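Local coordinates for ApaG protein (Pseudomonas aeruginosa, PDB 3NRF) that is of unknown function but folds as a small, mostly antiparallel beta protein that assembles with other copies of itself, at residues K16-Q29 against A84-A96. Numbering follows the deposited sequence.
Sequences KGSVSVGDKHFRTQ and AIFASEDDAVYGA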
loop_
_atom_site.group_PDB
_atom_site.type_symbol
_atom_site.label_atom_id
_atom_site.label_comp_id
_atom_site.label_asym_id
_atom_site.label_seq_id
_atom_site.Cartn_x
_atom_site.Cartn_y
_atom_site.Cartn_z
ATOM N N LYS B 16 -1.058 -0.967 8.303
ATOM C CA LYS B 16 -1.194 0.391 8.842
ATOM C C LYS B 16 -2.587 0.587 9.446
ATOM O O LYS B 16 -3.630 0.362 8.762
ATOM C CB LYS B 16 -1.003 1.435 7.747
ATOM C CG LYS B 16 0.380 1.423 7.104
ATOM C CD LYS B 16 0.530 2.470 5.995
ATOM C CE LYS B 16 1.698 2.125 5.026
ATOM N NZ LYS B 16 3.011 1.822 5.708
ATOM N N GLY B 17 -2.607 1.107 10.680
ATOM C CA GLY B 17 -3.839 1.254 11.394
ATOM C C GLY B 17 -3.870 2.484 12.261
ATOM O O GLY B 17 -3.032 3.373 12.186
ATOM N N SER B 18 -4.913 2.507 13.066
ATOM C CA SER B 18 -5.077 3.590 14.011
ATOM C C SER B 18 -5.850 3.134 15.227
ATOM O O SER B 18 -6.638 2.174 15.175
ATOM C CB SER B 18 -5.751 4.827 13.375
ATOM O OG SER B 18 -7.092 4.568 12.995
ATOM N N VAL B 19 -5.673 3.867 16.341
ATOM C CA VAL B 19 -6.403 3.639 17.559
ATOM C C VAL B 19 -6.805 5.000 18.126
ATOM O O VAL B 19 -5.990 5.897 18.175
ATOM C CB VAL B 19 -5.518 2.920 18.668
ATOM C CG1 VAL B 19 -6.281 2.697 19.993
ATOM C CG2 VAL B 19 -4.916 1.576 18.097
ATOM N N SER B 20 -8.039 5.101 18.544
ATOM C CA SER B 20 -8.598 6.337 19.139
ATOM C C SER B 20 -9.451 6.025 20.346
ATOM O O SER B 20 -10.341 5.187 20.294
ATOM C CB SER B 20 -9.455 7.048 18.120
ATOM O OG SER B 20 -9.978 8.242 18.647
ATOM N N VAL B 21 -9.176 6.709 21.457
ATOM C CA VAL B 21 -9.998 6.558 22.638
ATOM C C VAL B 21 -10.018 7.911 23.355
ATOM O O VAL B 21 -9.010 8.446 23.749
ATOM C CB VAL B 21 -9.583 5.362 23.525
ATOM C CG1 VAL B 21 -8.125 5.470 23.925
ATOM C CG2 VAL B 21 -10.532 5.264 24.712
ATOM N N GLY B 22 -11.213 8.475 23.409
ATOM C CA GLY B 22 -11.425 9.824 24.000
ATOM C C GLY B 22 -10.552 10.853 23.315
ATOM O O GLY B 22 -10.578 11.023 22.101
ATOM N N ASP B 23 -9.694 11.522 24.091
ATOM C CA ASP B 23 -8.848 12.534 23.517
ATOM C C ASP B 23 -7.568 12.042 22.888
ATOM O O ASP B 23 -6.797 12.839 22.348
ATOM C CB ASP B 23 -8.483 13.602 24.586
ATOM C CG ASP B 23 -7.505 13.103 25.648
ATOM O OD1 ASP B 23 -7.100 11.923 25.712
ATOM O OD2 ASP B 23 -7.149 13.955 26.493
ATOM N N LYS B 24 -7.347 10.731 22.890
ATOM C CA LYS B 24 -6.079 10.167 22.511
ATOM C C LYS B 24 -6.185 9.418 21.200
ATOM O O LYS B 24 -7.012 8.489 21.091
ATOM C CB LYS B 24 -5.655 9.212 23.629
ATOM C CG LYS B 24 -4.327 8.526 23.444
ATOM C CD LYS B 24 -4.020 7.644 24.677
ATOM C CE LYS B 24 -2.709 6.857 24.515
ATOM N NZ LYS B 24 -1.522 7.761 24.352
ATOM N N HIS B 25 -5.345 9.816 20.251
ATOM C CA HIS B 25 -5.378 9.250 18.915
ATOM C C HIS B 25 -3.960 8.857 18.530
ATOM O O HIS B 25 -3.009 9.616 18.777
ATOM C CB HIS B 25 -5.862 10.301 17.905
ATOM C CG HIS B 25 -7.083 11.029 18.341
ATOM N ND1 HIS B 25 -8.279 10.393 18.583
ATOM C CD2 HIS B 25 -7.302 12.340 18.605
ATOM C CE1 HIS B 25 -9.171 11.267 19.025
ATOM N NE2 HIS B 25 -8.615 12.469 18.998
ATOM N N PHE B 26 -3.792 7.697 17.888
ATOM C CA PHE B 26 -2.488 7.370 17.342
ATOM C C PHE B 26 -2.588 6.457 16.124
ATOM O O PHE B 26 -3.571 5.779 15.931
ATOM C CB PHE B 26 -1.508 6.865 18.406
ATOM C CG PHE B 26 -1.874 5.601 19.081
ATOM C CD1 PHE B 26 -1.485 4.376 18.576
ATOM C CD2 PHE B 26 -2.490 5.622 20.350
ATOM C CE1 PHE B 26 -1.788 3.195 19.260
ATOM C CE2 PHE B 26 -2.770 4.448 21.027
ATOM C CZ PHE B 26 -2.435 3.222 20.475
ATOM N N ARG B 27 -1.578 6.567 15.280
ATOM C CA ARG B 27 -1.430 5.742 14.082
ATOM C C ARG B 27 -0.494 4.603 14.414
ATOM O O ARG B 27 0.415 4.771 15.275
ATOM C CB ARG B 27 -0.870 6.552 12.926
ATOM C CG ARG B 27 -1.867 7.423 12.229
ATOM C CD ARG B 27 -2.371 8.612 13.063
ATOM N NE ARG B 27 -3.217 9.481 12.242
ATOM C CZ ARG B 27 -3.762 10.621 12.666
ATOM N NH1 ARG B 27 -3.525 11.020 13.915
ATOM N NH2 ARG B 27 -4.517 11.321 11.845
ATOM N N THR B 28 -0.730 3.437 13.811
ATOM C CA THR B 28 0.079 2.255 14.081
ATOM C C THR B 28 0.697 1.696 12.815
ATOM O O THR B 28 0.111 1.796 11.738
ATOM C CB THR B 28 -0.723 1.132 14.745
ATOM O OG1 THR B 28 -1.808 0.755 13.879
ATOM C CG2 THR B 28 -1.272 1.594 16.112
ATOM N N GLN B 29 1.919 1.183 12.945
ATOM C CA GLN B 29 2.610 0.498 11.845
ATOM C C GLN B 29 3.112 -0.843 12.380
ATOM O O GLN B 29 3.924 -0.891 13.302
ATOM C CB GLN B 29 3.802 1.307 11.317
ATOM C CG GLN B 29 4.605 0.560 10.247
ATOM C CD GLN B 29 3.816 0.316 8.980
ATOM O OE1 GLN B 29 3.401 1.256 8.298
ATOM N NE2 GLN B 29 3.610 -0.974 8.667
ATOM N N ALA B 84 5.361 -6.978 15.763
ATOM C CA ALA B 84 5.610 -5.852 16.657
ATOM C C ALA B 84 4.894 -4.656 16.064
ATOM O O ALA B 84 4.948 -4.443 14.825
ATOM C CB ALA B 84 7.108 -5.577 16.758
ATOM N N ILE B 85 4.176 -3.894 16.876
ATOM C CA ILE B 85 3.425 -2.754 16.358
ATOM C C ILE B 85 3.883 -1.470 17.041
ATOM O O ILE B 85 3.866 -1.404 18.283
ATOM C CB ILE B 85 1.879 -2.914 16.554
ATOM C CG1 ILE B 85 1.368 -4.159 15.863
ATOM C CG2 ILE B 85 1.163 -1.735 15.996
ATOM C CD1 ILE B 85 -0.161 -4.367 16.053
ATOM N N PHE B 86 4.283 -0.491 16.249
ATOM C CA PHE B 86 4.769 0.791 16.703
ATOM C C PHE B 86 3.767 1.877 16.437
ATOM O O PHE B 86 2.907 1.749 15.552
ATOM C CB PHE B 86 6.141 1.132 16.085
ATOM C CG PHE B 86 7.203 0.079 16.336
ATOM C CD1 PHE B 86 7.316 -1.013 15.487
ATOM C CD2 PHE B 86 8.061 0.144 17.452
ATOM C CE1 PHE B 86 8.255 -1.995 15.697
ATOM C CE2 PHE B 86 9.007 -0.859 17.661
ATOM C CZ PHE B 86 9.104 -1.918 16.770
ATOM N N ALA B 87 3.917 2.993 17.135
ATOM C CA ALA B 87 2.927 4.083 17.074
ATOM C C ALA B 87 3.509 5.484 17.077
ATOM O O ALA B 87 4.628 5.736 17.533
ATOM C CB ALA B 87 1.975 3.963 18.305
ATOM N N SER B 88 2.732 6.387 16.520
ATOM C CA SER B 88 2.967 7.832 16.560
ATOM C C SER B 88 1.623 8.526 16.624
ATOM O O SER B 88 0.624 7.955 16.188
ATOM C CB SER B 88 3.748 8.347 15.364
ATOM O OG SER B 88 3.115 8.072 14.124
ATOM N N GLU B 89 1.576 9.752 17.146
ATOM C CA GLU B 89 0.284 10.449 17.224
ATOM C C GLU B 89 -0.188 10.872 15.862
ATOM O O GLU B 89 -1.409 10.851 15.602
ATOM C CB GLU B 89 0.397 11.722 18.058
ATOM C CG GLU B 89 0.812 11.397 19.465
ATOM C CD GLU B 89 2.322 11.515 19.698
ATOM O OE1 GLU B 89 3.150 11.209 18.803
ATOM O OE2 GLU B 89 2.702 11.999 20.809
ATOM N N ASP B 90 0.758 11.281 15.028
ATOM C CA ASP B 90 0.538 11.685 13.659
ATOM C C ASP B 90 0.909 10.540 12.715
ATOM O O ASP B 90 0.924 9.379 13.133
ATOM C CB ASP B 90 1.253 13.014 13.330
ATOM C CG ASP B 90 2.764 12.971 13.583
ATOM O OD1 ASP B 90 3.274 11.860 13.890
ATOM O OD2 ASP B 90 3.401 14.048 13.528
ATOM N N ASP B 91 1.205 10.868 11.460
ATOM C CA ASP B 91 1.539 9.867 10.482
ATOM C C ASP B 91 3.024 9.486 10.489
ATOM O O ASP B 91 3.425 8.649 9.688
ATOM C CB ASP B 91 1.185 10.319 9.067
ATOM C CG ASP B 91 -0.286 10.249 8.776
ATOM O OD1 ASP B 91 -1.076 9.878 9.671
ATOM O OD2 ASP B 91 -0.610 10.526 7.603
ATOM N N ALA B 92 3.815 10.017 11.421
ATOM C CA ALA B 92 5.292 9.815 11.320
ATOM C C ALA B 92 5.727 8.365 11.365
ATOM O O ALA B 92 6.733 8.005 10.693
ATOM C CB ALA B 92 6.039 10.615 12.382
ATOM N N VAL B 93 4.984 7.523 12.082
ATOM C CA VAL B 93 5.368 6.127 12.156
ATOM C C VAL B 93 5.352 5.443 10.807
ATOM O O VAL B 93 6.015 4.424 10.616
ATOM C CB VAL B 93 4.560 5.369 13.196
ATOM C CG1 VAL B 93 3.086 5.144 12.699
ATOM C CG2 VAL B 93 5.204 4.077 13.588
ATOM N N TYR B 94 4.576 5.987 9.858
ATOM C CA TYR B 94 4.542 5.406 8.520
ATOM C C TYR B 94 5.825 5.556 7.787
ATOM O O TYR B 94 6.074 4.790 6.799
ATOM C CB TYR B 94 3.368 6.001 7.748
ATOM C CG TYR B 94 2.068 5.636 8.419
ATOM C CD1 TYR B 94 1.866 4.392 9.028
ATOM C CD2 TYR B 94 0.988 6.507 8.418
ATOM C CE1 TYR B 94 0.724 4.077 9.653
ATOM C CE2 TYR B 94 -0.225 6.150 9.010
ATOM C CZ TYR B 94 -0.358 4.925 9.642
ATOM O OH TYR B 94 -1.603 4.640 10.213
ATOM N N GLY B 95 6.627 6.519 8.241
ATOM C CA GLY B 95 7.976 6.745 7.742
ATOM C C GLY B 95 9.045 5.913 8.460
ATOM O O GLY B 95 10.230 6.107 8.168
ATOM N N ALA B 96 8.646 5.059 9.411
ATOM C CA ALA B 96 9.598 4.151 10.112
ATOM C C ALA B 96 10.125 3.183 9.033
ATOM O O ALA B 96 9.344 2.528 8.336
ATOM C CB ALA B 96 8.944 3.403 11.204
#
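R27, T28 and Q29 pair with S88, A87 and F86 where strands 24-29 and 84-88 run antiparallel in a six-stranded sheet, whose order continues through the type II' beta turn V21-K24 to strand 16-21. Two hydrogen-bonded pairs, R27 with S88 and Q29 with F86, enclose the non-hydrogen-bonded pair T28-A87. Beyond S88 the chain turns back over the face that bears R27 and Q29, and its 3-10 segment lays the Y94 ring across both strands of the hairpin. Y94 OH donates to G17 O (2.7 Å), which also accepts from T28 N on the opposite face of its carbonyl plane. One face of the ring receives K16 CD as a CH-pi contact, T28 O lies at the ring edge, 3.2 Å from Y94 CE1, and K16 NZ reaches past to Q29 OE1 (2.7 Å). V93 CG2 packs against Q29 CB.

R27 bends at chi2 (69°), which turns its guanidinium back along residues 89-91: NH1 donates to E89 O (2.7 Å), while NE lies 3.4 Å from D91 OD1, a salt bridge of charge alone because the oxygen stands well off the guanidinium plane. S97 OG of the second subunit bonds to both R27 NE and D91 OD1, and a strand of that subunit extends the sheet beside 17-21. The turn after S88 is held from within by an Asx turn at D90 and by S88 OG, which donates to D90 O (2.7 Å) and accepts from V93 N (2.8 Å).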